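Local structure of L-lysine 6-monooxygenase involved in desferrioxamine biosynthesis (Erwinia amylovora CFBP1430, 5O8P) at residues S179-R193 against I207-Q221. The protein probably catalyses the FAD- and NADPH-dependent N-hydroxylation of cadaverine in the biosynthesis of the siderophore desferrioxamine. Residues are numbered along the deposited sequence; the frame is centred on the assembly and turned at random.
Sequences SSEYLLNKEKLQKKR and IYYDLLTDIDRFGYQ
Q190 fits into the corner formed by the F218 and Y220 rings and shows how one amide ties a helix to the turn after its neighbour. Its CB makes a CH-pi contact over the F218 ring, 3.9 Å from the centroid. CG is anti to the carbonyl carbon (chi1 -68°), and the extended chain carries NE2 to two acceptors near the amide plane: Y220 OH at 3.1 Å and the anti lone pair of D214 OD2. With both N-H groups engaged, amide rotation is fixed. The Y220 hydroxyl continues the hydrogen-bond relay, donating to L211 O in the carbonyl plane.

On Y182, I207 CG1 packs over one ring face, 3.9 Å from the centroid, and K186 CB lies against the other. At the ring edge OH donates to the anti lone pair of D210 OD2 at 2.6 Å, ring and carboxylate planes 81° apart. K186 brings NZ to the syn side of the same oxygen, tilted out of the carboxylate plane, in a 2.8 Å salt bridge that would favour the charged carboxylate.

The axes of helices 182-190 and 207-213 cross at -41° and come within 11.8 Å. R193 O accepts from Q221 N where parallel strands 194-198 and 221-225 begin. In this Rossmann-like sheet, helix 182-190 joins strand 177-178 to 194-198, and helix 202-213 joins 194-198 to 221-225; I207, L211 and Y220 pack on strand 194-198, Y209 and L212 on helix 276-290.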
loop_
_atom_site.group_PDB
_atom_site.type_symbol
_atom_site.label_atom_id
_atom_site.label_comp_id
_atom_site.label_asym_id
_atom_site.label_seq_id
_atom_site.Cartn_x
_atom_site.Cartn_y
_atom_site.Cartn_z
ATOM N N SER B 179 13.026 28.099 6.122
ATOM C CA SER B 179 12.399 26.864 6.585
ATOM C C SER B 179 12.932 26.432 7.953
ATOM O O SER B 179 12.178 26.029 8.827
ATOM C CB SER B 179 12.612 25.749 5.572
ATOM O OG SER B 179 13.992 25.478 5.403
ATOM N N SER B 180 14.249 26.551 8.134
ATOM C CA SER B 180 14.939 26.233 9.394
ATOM C C SER B 180 14.421 26.957 10.637
ATOM O O SER B 180 14.616 26.467 11.744
ATOM C CB SER B 180 16.425 26.527 9.252
ATOM O OG SER B 180 16.616 27.785 8.659
ATOM N N GLU B 181 13.796 28.124 10.459
ATOM C CA GLU B 181 13.214 28.873 11.560
ATOM C C GLU B 181 11.677 28.780 11.581
ATOM O O GLU B 181 11.000 29.638 12.184
ATOM C CB GLU B 181 13.625 30.332 11.411
ATOM C CG GLU B 181 15.109 30.593 11.192
ATOM C CD GLU B 181 15.367 32.073 10.870
ATOM O OE1 GLU B 181 15.205 32.941 11.772
ATOM O OE2 GLU B 181 15.709 32.378 9.701
ATOM N N TYR B 182 11.110 27.775 10.906
ATOM C CA TYR B 182 9.667 27.718 10.676
ATOM C C TYR B 182 8.877 27.523 11.967
ATOM O O TYR B 182 7.979 28.304 12.259
ATOM C CB TYR B 182 9.285 26.612 9.671
ATOM C CG TYR B 182 7.799 26.303 9.641
ATOM C CD1 TYR B 182 6.885 27.246 9.161
ATOM C CD2 TYR B 182 7.309 25.083 10.100
ATOM C CE1 TYR B 182 5.524 26.977 9.153
ATOM C CE2 TYR B 182 5.946 24.794 10.070
ATOM C CZ TYR B 182 5.056 25.741 9.595
ATOM O OH TYR B 182 3.693 25.493 9.568
ATOM N N LEU B 183 9.192 26.485 12.728
ATOM C CA LEU B 183 8.400 26.198 13.921
ATOM C C LEU B 183 8.347 27.356 14.908
ATOM O O LEU B 183 7.304 27.568 15.509
ATOM C CB LEU B 183 8.857 24.917 14.627
ATOM C CG LEU B 183 8.197 23.591 14.197
ATOM C CD1 LEU B 183 8.484 22.554 15.278
ATOM C CD2 LEU B 183 6.690 23.679 13.940
ATOM N N LEU B 184 9.427 28.115 15.029
ATOM C CA LEU B 184 9.460 29.300 15.914
ATOM C C LEU B 184 8.537 30.421 15.434
ATOM O O LEU B 184 7.955 31.131 16.250
ATOM C CB LEU B 184 10.871 29.888 16.029
ATOM C CG LEU B 184 12.111 29.023 16.305
ATOM C CD1 LEU B 184 13.358 29.916 16.299
ATOM C CD2 LEU B 184 11.989 28.213 17.597
ATOM N N ASN B 185 8.420 30.583 14.117
ATOM C CA ASN B 185 7.615 31.655 13.518
ATOM C C ASN B 185 6.219 31.226 13.023
ATOM O O ASN B 185 5.508 32.028 12.424
ATOM C CB ASN B 185 8.393 32.274 12.363
ATOM C CG ASN B 185 9.648 32.980 12.826
ATOM O OD1 ASN B 185 9.666 34.204 12.983
ATOM N ND2 ASN B 185 10.703 32.217 13.053
ATOM N N LYS B 186 5.824 29.983 13.279
ATOM C CA LYS B 186 4.584 29.447 12.730
ATOM C C LYS B 186 3.369 30.200 13.248
ATOM O O LYS B 186 2.490 30.612 12.472
ATOM C CB LYS B 186 4.439 27.968 13.074
ATOM C CG LYS B 186 3.198 27.321 12.478
ATOM C CD LYS B 186 3.093 25.875 12.882
ATOM C CE LYS B 186 1.714 25.348 12.576
ATOM N NZ LYS B 186 1.651 23.938 13.029
ATOM N N GLU B 187 3.323 30.365 14.564
ATOM C CA GLU B 187 2.221 31.059 15.204
ATOM C C GLU B 187 2.075 32.483 14.631
ATOM O O GLU B 187 0.962 32.951 14.409
ATOM C CB GLU B 187 2.422 31.075 16.721
ATOM C CG GLU B 187 1.161 31.453 17.486
ATOM C CD GLU B 187 1.434 32.153 18.806
ATOM O OE1 GLU B 187 2.356 31.728 19.540
ATOM O OE2 GLU B 187 0.710 33.130 19.105
ATOM N N LYS B 188 3.199 33.147 14.365
ATOM C CA LYS B 188 3.213 34.499 13.793
ATOM C C LYS B 188 2.806 34.521 12.320
ATOM O O LYS B 188 2.180 35.479 11.865
ATOM C CB LYS B 188 4.595 35.132 14.009
ATOM C CG LYS B 188 4.810 36.535 13.464
ATOM C CD LYS B 188 5.613 36.507 12.171
ATOM C CE LYS B 188 6.295 37.841 11.878
ATOM N NZ LYS B 188 7.369 37.644 10.860
ATOM N N LEU B 189 3.175 33.482 11.581
ATOM C CA LEU B 189 2.754 33.338 10.190
ATOM C C LEU B 189 1.245 33.132 10.072
ATOM O O LEU B 189 0.601 33.767 9.244
ATOM C CB LEU B 189 3.492 32.171 9.513
ATOM C CG LEU B 189 4.943 32.448 9.116
ATOM C CD1 LEU B 189 5.709 31.150 8.880
ATOM C CD2 LEU B 189 4.998 33.360 7.890
ATOM N N GLN B 190 0.691 32.255 10.908
ATOM C CA GLN B 190 -0.735 31.897 10.832
ATOM C C GLN B 190 -1.700 33.044 11.178
ATOM O O GLN B 190 -2.868 33.004 10.786
ATOM C CB GLN B 190 -1.026 30.633 11.673
ATOM C CG GLN B 190 -0.369 29.375 11.087
ATOM C CD GLN B 190 -0.730 28.091 11.810
ATOM O OE1 GLN B 190 -0.546 27.983 13.014
ATOM N NE2 GLN B 190 -1.246 27.109 11.073
ATOM N N LYS B 191 -1.211 34.067 11.880
ATOM C CA LYS B 191 -1.983 35.306 12.097
ATOM C C LYS B 191 -2.119 36.188 10.849
ATOM O O LYS B 191 -2.976 37.074 10.820
ATOM C CB LYS B 191 -1.371 36.145 13.224
ATOM C CG LYS B 191 -1.574 35.557 14.609
ATOM C CD LYS B 191 -0.872 36.386 15.676
ATOM C CE LYS B 191 -0.866 35.652 17.008
ATOM N NZ LYS B 191 0.238 36.088 17.907
ATOM N N LYS B 192 -1.271 35.973 9.844
ATOM C CA LYS B 192 -1.281 36.806 8.644
ATOM C C LYS B 192 -2.418 36.438 7.689
ATOM O O LYS B 192 -3.021 35.368 7.796
ATOM C CB LYS B 192 0.068 36.744 7.924
ATOM C CG LYS B 192 1.250 37.116 8.809
ATOM C CD LYS B 192 2.522 37.272 8.004
ATOM C CE LYS B 192 3.747 37.508 8.876
ATOM N NZ LYS B 192 3.797 38.850 9.530
ATOM N N ARG B 193 -2.724 37.370 6.785
ATOM C CA ARG B 193 -3.787 37.192 5.794
ATOM C C ARG B 193 -3.375 36.260 4.664
ATOM O O ARG B 193 -4.226 35.592 4.092
ATOM C CB ARG B 193 -4.218 38.532 5.184
ATOM C CG ARG B 193 -5.244 39.303 5.993
ATOM C CD ARG B 193 -5.730 40.523 5.213
ATOM N NE ARG B 193 -6.337 41.539 6.076
ATOM C CZ ARG B 193 -5.673 42.358 6.900
ATOM N NH1 ARG B 193 -4.341 42.308 7.016
ATOM N NH2 ARG B 193 -6.355 43.238 7.631
ATOM N N ILE B 207 6.064 21.990 5.074
ATOM C CA ILE B 207 5.523 23.248 5.555
ATOM C C ILE B 207 4.190 23.526 4.893
ATOM O O ILE B 207 3.231 23.822 5.587
ATOM C CB ILE B 207 6.504 24.426 5.317
ATOM C CG1 ILE B 207 7.657 24.323 6.299
ATOM C CG2 ILE B 207 5.819 25.785 5.451
ATOM C CD1 ILE B 207 8.802 25.273 6.028
ATOM N N TYR B 208 4.134 23.430 3.563
ATOM C CA TYR B 208 2.885 23.670 2.836
ATOM C C TYR B 208 1.750 22.788 3.351
ATOM O O TYR B 208 0.645 23.263 3.580
ATOM C CB TYR B 208 3.050 23.485 1.327
ATOM C CG TYR B 208 1.876 24.042 0.566
ATOM C CD1 TYR B 208 0.771 23.246 0.279
ATOM C CD2 TYR B 208 1.856 25.376 0.168
ATOM C CE1 TYR B 208 -0.311 23.750 -0.418
ATOM C CE2 TYR B 208 0.772 25.905 -0.516
ATOM C CZ TYR B 208 -0.311 25.093 -0.815
ATOM O OH TYR B 208 -1.381 25.631 -1.504
ATOM N N TYR B 209 2.036 21.514 3.548
ATOM C CA TYR B 209 1.069 20.597 4.125
ATOM C C TYR B 209 0.652 21.006 5.541
ATOM O O TYR B 209 -0.526 20.926 5.896
ATOM C CB TYR B 209 1.627 19.165 4.119
ATOM C CG TYR B 209 0.598 18.142 4.508
ATOM C CD1 TYR B 209 -0.319 17.659 3.582
ATOM C CD2 TYR B 209 0.516 17.685 5.812
ATOM C CE1 TYR B 209 -1.276 16.733 3.943
ATOM C CE2 TYR B 209 -0.437 16.756 6.179
ATOM C CZ TYR B 209 -1.330 16.292 5.239
ATOM O OH TYR B 209 -2.260 15.371 5.605
ATOM N N ASP B 210 1.624 21.430 6.345
ATOM C CA ASP B 210 1.375 21.820 7.737
ATOM C C ASP B 210 0.405 22.995 7.794
ATOM O O ASP B 210 -0.555 22.963 8.556
ATOM C CB ASP B 210 2.695 22.195 8.429
ATOM C CG ASP B 210 2.609 22.148 9.943
ATOM O OD1 ASP B 210 2.323 21.061 10.481
ATOM O OD2 ASP B 210 2.890 23.185 10.589
ATOM N N LEU B 211 0.663 24.007 6.964
ATOM C CA LEU B 211 -0.173 25.204 6.892
ATOM C C LEU B 211 -1.535 24.920 6.267
ATOM O O LEU B 211 -2.539 25.459 6.729
ATOM C CB LEU B 211 0.541 26.334 6.122
ATOM C CG LEU B 211 1.815 26.877 6.786
ATOM C CD1 LEU B 211 2.574 27.804 5.844
ATOM C CD2 LEU B 211 1.484 27.587 8.079
ATOM N N LEU B 212 -1.565 24.084 5.226
ATOM C CA LEU B 212 -2.818 23.699 4.550
ATOM C C LEU B 212 -3.799 23.025 5.509
ATOM O O LEU B 212 -5.005 23.219 5.401
ATOM C CB LEU B 212 -2.539 22.775 3.360
ATOM C CG LEU B 212 -3.738 22.339 2.501
ATOM C CD1 LEU B 212 -4.503 23.537 1.957
ATOM C CD2 LEU B 212 -3.276 21.453 1.354
ATOM N N THR B 213 -3.266 22.248 6.442
ATOM C CA THR B 213 -4.054 21.626 7.500
ATOM C C THR B 213 -4.931 22.625 8.252
ATOM O O THR B 213 -6.073 22.323 8.550
ATOM C CB THR B 213 -3.120 20.882 8.478
ATOM O OG1 THR B 213 -2.475 19.803 7.778
ATOM C CG2 THR B 213 -3.868 20.338 9.683
ATOM N N ASP B 214 -4.414 23.819 8.527
ATOM C CA ASP B 214 -5.151 24.833 9.287
ATOM C C ASP B 214 -5.678 25.996 8.432
ATOM O O ASP B 214 -5.994 27.064 8.970
ATOM C CB ASP B 214 -4.264 25.376 10.416
ATOM C CG ASP B 214 -3.727 24.285 11.328
ATOM O OD1 ASP B 214 -4.416 23.261 11.552
ATOM O OD2 ASP B 214 -2.604 24.469 11.837
ATOM N N ILE B 215 -5.816 25.805 7.123
ATOM C CA ILE B 215 -6.279 26.896 6.260
ATOM C C ILE B 215 -7.726 27.268 6.585
ATOM O O ILE B 215 -8.063 28.425 6.560
ATOM C CB ILE B 215 -6.072 26.580 4.755
ATOM C CG1 ILE B 215 -6.168 27.851 3.918
ATOM C CG2 ILE B 215 -7.051 25.534 4.237
ATOM C CD1 ILE B 215 -5.801 27.628 2.459
ATOM N N ASP B 216 -8.555 26.272 6.899
ATOM C CA ASP B 216 -9.911 26.436 7.458
ATOM C C ASP B 216 -10.001 27.226 8.755
ATOM O O ASP B 216 -10.969 27.919 9.013
ATOM C CB ASP B 216 -10.418 25.052 7.921
ATOM C CG ASP B 216 -11.065 24.256 6.846
ATOM O OD1 ASP B 216 -11.285 24.758 5.720
ATOM O OD2 ASP B 216 -11.409 23.095 7.146
ATOM N N ARG B 217 -9.017 26.998 9.613
ATOM C CA ARG B 217 -9.037 27.467 10.989
ATOM C C ARG B 217 -8.615 28.925 11.109
ATOM O O ARG B 217 -9.196 29.661 11.902
ATOM C CB ARG B 217 -8.136 26.570 11.849
ATOM C CG ARG B 217 -8.159 26.894 13.342
ATOM C CD ARG B 217 -8.130 25.663 14.261
ATOM N NE ARG B 217 -6.788 25.134 14.537
ATOM C CZ ARG B 217 -5.941 25.592 15.466
ATOM N NH1 ARG B 217 -6.249 26.643 16.235
ATOM N NH2 ARG B 217 -4.760 25.003 15.613
ATOM N N PHE B 218 -7.602 29.335 10.347
ATOM C CA PHE B 218 -7.176 30.737 10.281
ATOM C C PHE B 218 -7.622 31.314 8.946
ATOM O O PHE B 218 -8.181 30.617 8.105
ATOM C CB PHE B 218 -5.667 30.856 10.431
ATOM C CG PHE B 218 -5.130 30.190 11.661
ATOM C CD1 PHE B 218 -4.843 28.834 11.668
ATOM C CD2 PHE B 218 -4.880 30.923 12.807
ATOM C CE1 PHE B 218 -4.338 28.215 12.801
ATOM C CE2 PHE B 218 -4.379 30.310 13.950
ATOM C CZ PHE B 218 -4.106 28.952 13.945
ATOM N N GLY B 219 -7.388 32.598 8.741
ATOM C CA GLY B 219 -7.848 33.239 7.510
ATOM C C GLY B 219 -7.187 32.777 6.221
ATOM O O GLY B 219 -7.827 32.774 5.177
ATOM N N TYR B 220 -5.936 32.323 6.311
ATOM C CA TYR B 220 -4.932 32.704 5.305
ATOM C C TYR B 220 -5.116 32.179 3.901
ATOM O O TYR B 220 -5.699 31.119 3.683
ATOM C CB TYR B 220 -3.478 32.465 5.767
ATOM C CG TYR B 220 -3.183 31.131 6.404
ATOM C CD1 TYR B 220 -2.935 29.999 5.630
ATOM C CD2 TYR B 220 -3.125 31.009 7.792
ATOM C CE1 TYR B 220 -2.666 28.779 6.230
ATOM C CE2 TYR B 220 -2.850 29.797 8.392
ATOM C CZ TYR B 220 -2.620 28.685 7.616
ATOM O OH TYR B 220 -2.361 27.496 8.243
ATOM N N GLN B 221 -4.628 32.977 2.957
ATOM C CA GLN B 221 -4.309 32.510 1.623
ATOM C C GLN B 221 -2.994 31.751 1.748
ATOM O O GLN B 221 -2.090 32.180 2.482
ATOM C CB GLN B 221 -4.157 33.684 0.651
ATOM C CG GLN B 221 -3.735 33.276 -0.752
ATOM C CD GLN B 221 -3.772 34.432 -1.728
ATOM O OE1 GLN B 221 -2.814 35.185 -1.852
ATOM N NE2 GLN B 221 -4.878 34.562 -2.441
#